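Local coordinates for hemolysin activator protein CdiB (Acinetobacter baumannii ACICU, PDB 6WIL), which probably secretes its partner contact-dependent growth inhibition toxin across the outer membrane, as a two-partner secretion transporter of the Omp85 superfamily, at residues A[56-64]-A[80-91]; A[117-125]-A[134-142]. One frame throughout, in Å; residues are numbered along the deposited sequence.

Interaction 1. Residues A[56-64]-A[80-91]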
loop_
_atom_site.group_PDB
_atom_site.type_symbol
_atom_site.label_atom_id
_atom_site.label_comp_id
_atom_site.label_asym_id
_atom_site.label_seq_id
_atom_site.Cartn_x
_atom_site.Cartn_y
_atom_site.Cartn_z
ATOM N N THR A 56 38.456 28.496 -21.359
ATOM C CA THR A 56 38.591 28.288 -19.923
ATOM C C THR A 56 37.363 28.865 -19.236
ATOM O O THR A 56 37.133 30.077 -19.281
ATOM C CB THR A 56 39.867 28.947 -19.406
ATOM O OG1 THR A 56 41.009 28.311 -19.996
ATOM C CG2 THR A 56 39.949 28.837 -17.890
ATOM N N VAL A 57 36.563 28.010 -18.609
ATOM C CA VAL A 57 35.377 28.494 -17.916
ATOM C C VAL A 57 35.775 28.920 -16.510
ATOM O O VAL A 57 36.479 28.196 -15.797
ATOM C CB VAL A 57 34.262 27.431 -17.913
ATOM C CG1 VAL A 57 34.046 26.897 -19.318
ATOM C CG2 VAL A 57 34.557 26.287 -16.953
ATOM N N LYS A 58 35.381 30.128 -16.129
ATOM C CA LYS A 58 35.634 30.611 -14.785
ATOM C C LYS A 58 34.360 30.853 -13.994
ATOM O O LYS A 58 34.442 31.084 -12.782
ATOM C CB LYS A 58 36.470 31.901 -14.820
ATOM C CG LYS A 58 35.748 33.127 -15.338
ATOM C CD LYS A 58 36.750 34.236 -15.633
ATOM C CE LYS A 58 36.071 35.534 -16.049
ATOM N NZ LYS A 58 35.492 36.281 -14.897
ATOM N N GLU A 59 33.193 30.799 -14.635
ATOM C CA GLU A 59 31.913 30.960 -13.958
ATOM C C GLU A 59 30.887 30.070 -14.640
ATOM O O GLU A 59 30.746 30.116 -15.866
ATOM C CB GLU A 59 31.434 32.421 -13.987
ATOM C CG GLU A 59 32.477 33.451 -13.578
ATOM C CD GLU A 59 31.887 34.818 -13.302
ATOM O OE1 GLU A 59 30.664 34.992 -13.491
ATOM O OE2 GLU A 59 32.650 35.716 -12.885
ATOM N N ILE A 60 30.181 29.265 -13.852
ATOM C CA ILE A 60 29.021 28.516 -14.325
ATOM C C ILE A 60 27.801 29.089 -13.625
ATOM O O ILE A 60 27.725 29.081 -12.390
ATOM C CB ILE A 60 29.155 27.011 -14.059
ATOM C CG1 ILE A 60 30.518 26.509 -14.534
ATOM C CG2 ILE A 60 28.031 26.256 -14.764
ATOM C CD1 ILE A 60 30.920 25.175 -13.938
ATOM N N SER A 61 26.853 29.598 -14.406
ATOM C CA SER A 61 25.711 30.301 -13.845
ATOM C C SER A 61 24.441 29.879 -14.564
ATOM O O SER A 61 24.472 29.403 -15.703
ATOM C CB SER A 61 25.883 31.823 -13.944
ATOM O OG SER A 61 27.213 32.211 -13.648
ATOM N N LEU A 62 23.318 30.049 -13.874
ATOM C CA LEU A 62 21.999 29.947 -14.478
ATOM C C LEU A 62 21.480 31.359 -14.714
ATOM O O LEU A 62 21.446 32.175 -13.785
ATOM C CB LEU A 62 21.037 29.158 -13.589
ATOM C CG LEU A 62 19.695 28.801 -14.234
ATOM C CD1 LEU A 62 19.901 27.864 -15.419
ATOM C CD2 LEU A 62 18.736 28.191 -13.218
ATOM N N ILE A 63 21.096 31.646 -15.952
ATOM C CA ILE A 63 20.800 33.000 -16.403
ATOM C C ILE A 63 19.352 33.042 -16.856
ATOM O O ILE A 63 18.938 32.197 -17.656
ATOM C CB ILE A 63 21.733 33.455 -17.541
ATOM C CG1 ILE A 63 23.175 33.518 -17.043
ATOM C CG2 ILE A 63 21.299 34.804 -18.088
ATOM C CD1 ILE A 63 23.370 34.453 -15.874
ATOM N N PRO A 64 18.550 33.997 -16.387
ATOM C CA PRO A 64 17.141 34.046 -16.791
ATOM C C PRO A 64 16.987 34.302 -18.282
ATOM O O PRO A 64 17.763 35.042 -18.892
ATOM C CB PRO A 64 16.576 35.210 -15.966
ATOM C CG PRO A 64 17.527 35.380 -14.827
ATOM C CD PRO A 64 18.873 35.004 -15.362
ATOM N N ILE A 80 22.713 23.598 -11.623
ATOM C CA ILE A 80 24.070 24.121 -11.497
ATOM C C ILE A 80 24.789 23.450 -10.332
ATOM O O ILE A 80 25.995 23.177 -10.405
ATOM C CB ILE A 80 24.042 25.653 -11.345
ATOM C CG1 ILE A 80 23.434 26.298 -12.591
ATOM C CG2 ILE A 80 25.444 26.198 -11.107
ATOM C CD1 ILE A 80 24.209 26.016 -13.857
ATOM N N LYS A 81 24.063 23.173 -9.244
ATOM C CA LYS A 81 24.635 22.436 -8.122
ATOM C C LYS A 81 25.251 21.120 -8.583
ATOM O O LYS A 81 26.385 20.789 -8.217
ATOM C CB LYS A 81 23.563 22.167 -7.065
ATOM C CG LYS A 81 23.544 23.125 -5.890
ATOM C CD LYS A 81 22.864 22.458 -4.700
ATOM C CE LYS A 81 21.763 23.319 -4.111
ATOM N NZ LYS A 81 20.661 22.479 -3.563
ATOM N N ALA A 82 24.511 20.357 -9.391
ATOM C CA ALA A 82 25.015 19.064 -9.842
ATOM C C ALA A 82 26.236 19.227 -10.738
ATOM O O ALA A 82 27.171 18.422 -10.667
ATOM C CB ALA A 82 23.913 18.290 -10.564
ATOM N N ILE A 83 26.250 20.265 -11.580
ATOM C CA ILE A 83 27.405 20.509 -12.444
ATOM C C ILE A 83 28.649 20.765 -11.605
ATOM O O ILE A 83 29.681 20.104 -11.771
ATOM C CB ILE A 83 27.128 21.684 -13.399
ATOM C CG1 ILE A 83 25.997 21.343 -14.371
ATOM C CG2 ILE A 83 28.398 22.055 -14.159
ATOM C CD1 ILE A 83 26.309 20.186 -15.284
ATOM N N LYS A 84 28.564 21.730 -10.685
ATOM C CA LYS A 84 29.695 22.079 -9.835
ATOM C C LYS A 84 30.082 20.955 -8.880
ATOM O O LYS A 84 31.218 20.938 -8.395
ATOM C CB LYS A 84 29.375 23.349 -9.048
ATOM C CG LYS A 84 29.276 24.593 -9.915
ATOM C CD LYS A 84 29.010 25.839 -9.088
ATOM C CE LYS A 84 29.064 27.088 -9.955
ATOM N NZ LYS A 84 28.741 28.312 -9.176
ATOM N N LYS A 85 29.171 20.023 -8.602
ATOM C CA LYS A 85 29.464 18.916 -7.701
ATOM C C LYS A 85 30.198 17.778 -8.399
ATOM O O LYS A 85 30.812 16.947 -7.721
ATOM C CB LYS A 85 28.158 18.404 -7.076
ATOM C CG LYS A 85 28.296 17.299 -6.030
ATOM C CD LYS A 85 28.941 17.795 -4.743
ATOM C CE LYS A 85 28.746 16.783 -3.622
ATOM N NZ LYS A 85 27.296 16.510 -3.394
ATOM N N HIS A 86 30.162 17.736 -9.726
ATOM C CA HIS A 86 30.749 16.623 -10.459
ATOM C C HIS A 86 32.237 16.511 -10.137
ATOM O O HIS A 86 32.949 17.525 -10.157
ATOM C CB HIS A 86 30.541 16.808 -11.962
ATOM C CG HIS A 86 30.918 15.611 -12.778
ATOM N ND1 HIS A 86 32.223 15.315 -13.106
ATOM C CD2 HIS A 86 30.160 14.636 -13.335
ATOM C CE1 HIS A 86 32.255 14.208 -13.827
ATOM N NE2 HIS A 86 31.016 13.778 -13.982
ATOM N N PRO A 87 32.744 15.311 -9.837
ATOM C CA PRO A 87 34.129 15.185 -9.357
ATOM C C PRO A 87 35.190 15.547 -10.386
ATOM O O PRO A 87 36.381 15.506 -10.055
ATOM C CB PRO A 87 34.226 13.702 -8.966
ATOM C CG PRO A 87 33.202 13.027 -9.814
ATOM C CD PRO A 87 32.068 14.005 -9.935
ATOM N N GLN A 88 34.820 15.909 -11.613
ATOM C CA GLN A 88 35.813 16.347 -12.583
ATOM C C GLN A 88 36.121 17.833 -12.478
ATOM O O GLN A 88 36.997 18.316 -13.201
ATOM C CB GLN A 88 35.358 16.007 -14.003
ATOM C CG GLN A 88 36.496 15.618 -14.930
ATOM C CD GLN A 88 35.998 15.146 -16.275
ATOM O OE1 GLN A 88 34.792 15.078 -16.508
ATOM N NE2 GLN A 88 36.921 14.816 -17.169
ATOM N N ASN A 89 35.424 18.560 -11.601
ATOM C CA ASN A 89 35.726 19.960 -11.297
ATOM C C ASN A 89 35.731 20.822 -12.559
ATOM O O ASN A 89 36.748 21.417 -12.924
ATOM C CB ASN A 89 37.054 20.079 -10.544
ATOM C CG ASN A 89 37.084 19.238 -9.283
ATOM O OD1 ASN A 89 36.043 18.950 -8.691
ATOM N ND2 ASN A 89 38.281 18.830 -8.871
ATOM N N ILE A 90 34.570 20.887 -13.216
ATOM C CA ILE A 90 34.384 21.588 -14.484
ATOM C C ILE A 90 34.986 22.984 -14.412
ATOM O O ILE A 90 35.642 23.440 -15.356
ATOM C CB ILE A 90 32.893 21.673 -14.856
ATOM C CG1 ILE A 90 32.222 20.307 -14.732
ATOM C CG2 ILE A 90 32.733 22.228 -16.258
ATOM C CD1 ILE A 90 32.664 19.311 -15.770
ATOM N N LEU A 91 34.768 23.664 -13.289
ATOM C CA LEU A 91 35.258 25.023 -13.099
ATOM C C LEU A 91 36.767 25.094 -13.300
ATOM O O LEU A 91 37.527 24.359 -12.666
ATOM C CB LEU A 91 34.884 25.499 -11.697
ATOM C CG LEU A 91 34.701 26.996 -11.473
ATOM C CD1 LEU A 91 33.984 27.614 -12.659
ATOM C CD2 LEU A 91 33.908 27.225 -10.197
HETATM O O HOH W 1 30.575 29.981 -10.589
#
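Ile60 lays its side chain over Ile80, Ile83, Ile90 and Leu91, and has more of its surface buried by this contact than any other residue in it. Its two branches divide the work. CG2 stands opposite the backbone N and meets Ile80 CD1 at 3.9 Å. CG1 lies beside the backbone N (chi1 -49°) and carries CD1 the other way, where it touches Ile83 CG2 at 4.0 Å and Ile90 CB at 4.1 Å. The side chains of Ile60 and Ile83 meet at about a right angle. Those of Ile60 and Leu91 run past each other in opposite directions, and Leu91 CD1 reaches Lys58 O at 3.5 Å. Further along the strand, Leu62 CB rests on Ile80 CG1 at 3.9 Å. At the other end, Val57 CG2 packs against Ile90 O at 3.4 Å.

Strand 59-62 runs nearly antiparallel to helix 80-85, at 162° between their directions. This is helix-on-sheet packing within the first POTRA domain. Helix 97-113 also packs on residues 80-91, touching Ile83 in the helix and Ile90 in the loop after it.

Lys84 borders the apolar patch. Its chain is extended beyond CG, so CE comes alongside Ile60 and NZ reaches a water. NZ donates to this water at 2.9 Å, and Ile60 N donates to it weakly. Lys58 NZ and Glu59 OE2 form a salt bridge where the loop enters the strand, with the CB atoms of both residues directed away from residues 80-91. With no clear direct hydrogen bond between the segments, the contact rests mainly on branched aliphatic packing, with a charged, water-linked margin.

Interaction 2. Residues A[117-125]-A[134-142]; sequences ITSQIVVSP and NLSIQIGRL
The beta hairpin of strands 120-123 and 132-149 brings Gln120 opposite Gln138 and Val122 opposite Ser136 in hydrogen-bonded antiparallel pairs. Gln138 N donates to Gln120 O at 2.7 Å, in the carbonyl plane. Val122 and Ser136 exchange two backbone bonds. Near the turn, Ser124 N gives Asn134 O a nearly straight bond (171°).

At the other end a side chain takes over. Ser119 OG lies beside its own backbone N (chi1 -74°) and accepts from Gly140 N at 3.0 Å. Gly140 CA also makes a CA-H...O contact with Thr118 O.

The hairpin belongs to the POTRA sheet, and its two faces differ. Ile121, Val123, Leu135 and Ile137 share one face. There Ile121 CG2 meets Leu135 CD2 at 4.2 Å, and helix 97-113 packs on Ile121 and Ile137 through Leu111. Gln120, Val122, Ser136 and Gln138 point to the other. The two glutamines lie side by side with their amide planes 80° apart. The Gln138 side chain crosses Val122 at about a right angle, its CD 3.6 Å from Val122 CG1. Gln120 bends at its second torsion, and its NE2 donates to Ile121 O at 3.2 Å. Ser136 OG hydrogen-bonds to Ile63 O.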
loop_
_atom_site.group_PDB
_atom_site.type_symbol
_atom_site.label_atom_id
_atom_site.label_comp_id
_atom_site.label_asym_id
_atom_site.label_seq_id
_atom_site.Cartn_x
_atom_site.Cartn_y
_atom_site.Cartn_z
ATOM N N ILE A 117 10.076 16.801 -17.551
ATOM C CA ILE A 117 10.227 16.101 -18.823
ATOM C C ILE A 117 9.992 16.990 -20.038
ATOM O O ILE A 117 10.365 16.604 -21.151
ATOM C CB ILE A 117 9.276 14.895 -18.889
ATOM C CG1 ILE A 117 7.875 15.308 -18.431
ATOM C CG2 ILE A 117 9.815 13.739 -18.055
ATOM C CD1 ILE A 117 6.833 14.230 -18.602
ATOM N N THR A 118 9.372 18.159 -19.869
ATOM C CA THR A 118 9.127 19.068 -20.981
ATOM C C THR A 118 9.978 20.327 -20.898
ATOM O O THR A 118 9.769 21.260 -21.681
ATOM C CB THR A 118 7.646 19.448 -21.056
ATOM O OG1 THR A 118 7.281 20.191 -19.886
ATOM C CG2 THR A 118 6.785 18.201 -21.157
ATOM N N SER A 119 10.915 20.384 -19.960
ATOM C CA SER A 119 11.867 21.477 -19.870
ATOM C C SER A 119 13.169 21.087 -20.561
ATOM O O SER A 119 13.456 19.907 -20.774
ATOM C CB SER A 119 12.121 21.855 -18.410
ATOM O OG SER A 119 11.015 22.561 -17.876
ATOM N N GLN A 120 13.954 22.101 -20.927
ATOM C CA GLN A 120 15.164 21.887 -21.713
ATOM C C GLN A 120 16.254 22.851 -21.271
ATOM O O GLN A 120 16.018 24.058 -21.169
ATOM C CB GLN A 120 14.890 22.062 -23.212
ATOM C CG GLN A 120 16.112 21.870 -24.098
ATOM C CD GLN A 120 16.586 20.428 -24.147
ATOM O OE1 GLN A 120 15.812 19.517 -24.446
ATOM N NE2 GLN A 120 17.865 20.214 -23.851
ATOM N N ILE A 121 17.439 22.311 -21.013
ATOM C CA ILE A 121 18.610 23.131 -20.726
ATOM C C ILE A 121 19.165 23.661 -22.040
ATOM O O ILE A 121 19.433 22.893 -22.971
ATOM C CB ILE A 121 19.672 22.320 -19.963
ATOM C CG1 ILE A 121 19.132 21.864 -18.606
ATOM C CG2 ILE A 121 20.938 23.139 -19.773
ATOM C CD1 ILE A 121 18.877 23.002 -17.640
ATOM N N VAL A 122 19.324 24.978 -22.126
ATOM C CA VAL A 122 19.974 25.600 -23.271
ATOM C C VAL A 122 21.189 26.368 -22.774
ATOM O O VAL A 122 21.337 26.651 -21.581
ATOM C CB VAL A 122 19.028 26.527 -24.063
ATOM C CG1 VAL A 122 17.846 25.740 -24.601
ATOM C CG2 VAL A 122 18.559 27.677 -23.193
ATOM N N VAL A 123 22.070 26.701 -23.709
ATOM C CA VAL A 123 23.293 27.432 -23.412
ATOM C C VAL A 123 23.225 28.786 -24.101
ATOM O O VAL A 123 22.754 28.891 -25.240
ATOM C CB VAL A 123 24.545 26.640 -23.845
ATOM C CG1 VAL A 123 24.399 26.143 -25.274
ATOM C CG2 VAL A 123 25.803 27.487 -23.690
ATOM N N SER A 124 23.666 29.826 -23.395
ATOM C CA SER A 124 23.818 31.160 -23.961
ATOM C C SER A 124 25.295 31.402 -24.259
ATOM O O SER A 124 25.996 32.034 -23.457
ATOM C CB SER A 124 23.270 32.212 -22.997
ATOM O OG SER A 124 22.079 31.757 -22.377
ATOM N N PRO A 125 25.799 30.932 -25.405
ATOM C CA PRO A 125 27.255 30.830 -25.593
ATOM C C PRO A 125 27.965 32.160 -25.791
ATOM O O PRO A 125 29.198 32.167 -25.863
ATOM C CB PRO A 125 27.385 29.955 -26.856
ATOM C CG PRO A 125 25.975 29.484 -27.185
ATOM C CD PRO A 125 25.069 30.514 -26.609
ATOM N N ASN A 134 27.200 30.172 -19.267
ATOM C CA ASN A 134 25.893 30.633 -18.821
ATOM C C ASN A 134 24.827 29.691 -19.363
ATOM O O ASN A 134 24.597 29.630 -20.576
ATOM C CB ASN A 134 25.648 32.074 -19.262
ATOM C CG ASN A 134 26.425 33.070 -18.427
ATOM O OD1 ASN A 134 26.887 32.748 -17.332
ATOM N ND2 ASN A 134 26.560 34.289 -18.929
ATOM N N LEU A 135 24.185 28.958 -18.462
ATOM C CA LEU A 135 23.121 28.035 -18.815
ATOM C C LEU A 135 21.767 28.701 -18.628
ATOM O O LEU A 135 21.602 29.602 -17.801
ATOM C CB LEU A 135 23.189 26.766 -17.969
ATOM C CG LEU A 135 24.352 25.826 -18.270
ATOM C CD1 LEU A 135 24.230 24.575 -17.423
ATOM C CD2 LEU A 135 24.384 25.481 -19.748
ATOM N N SER A 136 20.797 28.253 -19.415
ATOM C CA SER A 136 19.432 28.732 -19.275
ATOM C C SER A 136 18.478 27.558 -19.358
ATOM O O SER A 136 18.818 26.490 -19.868
ATOM C CB SER A 136 19.066 29.760 -20.344
ATOM O OG SER A 136 19.475 31.046 -19.939
ATOM N N ILE A 137 17.260 27.772 -18.874
ATOM C CA ILE A 137 16.263 26.712 -18.825
ATOM C C ILE A 137 15.027 27.148 -19.600
ATOM O O ILE A 137 14.419 28.185 -19.301
ATOM C CB ILE A 137 15.908 26.318 -17.382
ATOM C CG1 ILE A 137 14.859 25.203 -17.394
ATOM C CG2 ILE A 137 15.412 27.514 -16.582
ATOM C CD1 ILE A 137 14.726 24.458 -16.103
ATOM N N GLN A 138 14.661 26.356 -20.597
ATOM C CA GLN A 138 13.373 26.511 -21.265
ATOM C C GLN A 138 12.324 25.816 -20.412
ATOM O O GLN A 138 12.096 24.612 -20.523
ATOM C CB GLN A 138 13.419 25.938 -22.672
ATOM C CG GLN A 138 13.831 26.947 -23.714
ATOM C CD GLN A 138 14.354 26.290 -24.970
ATOM O OE1 GLN A 138 14.353 25.064 -25.089
ATOM N NE2 GLN A 138 14.819 27.101 -25.914
ATOM N N ILE A 139 11.676 26.594 -19.549
ATOM C CA ILE A 139 10.704 26.053 -18.605
ATOM C C ILE A 139 9.452 25.642 -19.377
ATOM O O ILE A 139 8.731 26.491 -19.908
ATOM C CB ILE A 139 10.376 27.063 -17.503
ATOM C CG1 ILE A 139 11.664 27.494 -16.794
ATOM C CG2 ILE A 139 9.382 26.467 -16.523
ATOM C CD1 ILE A 139 11.434 28.171 -15.460
ATOM N N GLY A 140 9.200 24.336 -19.443
ATOM C CA GLY A 140 8.011 23.817 -20.090
ATOM C C GLY A 140 6.828 23.768 -19.145
ATOM O O GLY A 140 6.901 23.152 -18.075
ATOM N N ARG A 141 5.730 24.411 -19.527
ATOM C CA ARG A 141 4.582 24.584 -18.655
ATOM C C ARG A 141 3.351 23.913 -19.251
ATOM O O ARG A 141 3.341 23.465 -20.401
ATOM C CB ARG A 141 4.298 26.069 -18.404
ATOM C CG ARG A 141 5.494 26.846 -17.896
ATOM C CD ARG A 141 5.117 28.284 -17.598
ATOM N NE ARG A 141 5.128 28.559 -16.167
ATOM C CZ ARG A 141 6.133 29.152 -15.533
ATOM N NH1 ARG A 141 7.206 29.543 -16.209
ATOM N NH2 ARG A 141 6.061 29.363 -14.225
ATOM N N LEU A 142 2.304 23.849 -18.436
ATOM C CA LEU A 142 1.036 23.256 -18.828
ATOM C C LEU A 142 0.105 24.343 -19.340
ATOM O O LEU A 142 -0.103 25.350 -18.662
ATOM C CB LEU A 142 0.403 22.528 -17.643
ATOM C CG LEU A 142 -0.907 21.782 -17.888
ATOM C CD1 LEU A 142 -0.689 20.620 -18.842
ATOM C CD2 LEU A 142 -1.500 21.299 -16.575
#

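Overall arrangement
Interactions 1 and 2 have centres about 16 Å apart, and both reach the same mixed sheet, through strands 59-62 and 132-149. Strand 59-62 of interaction 1 runs parallel to strand 132-149, which strand 120-123 flanks as the antiparallel partner in interaction 2. The contacts meet at Ile63. Besides its link to Ser136, its N lies 2.8 Å from Leu135 O, a probable hydrogen bond. Ile80 helps join them too, since it packs on Ile60 and also touches Leu135. Both contacts sit well away from the chain's centre, about 41 Å and 36 Å from it, and on the same side. The 16-stranded barrel is formed by later strands, from 217-228 onward.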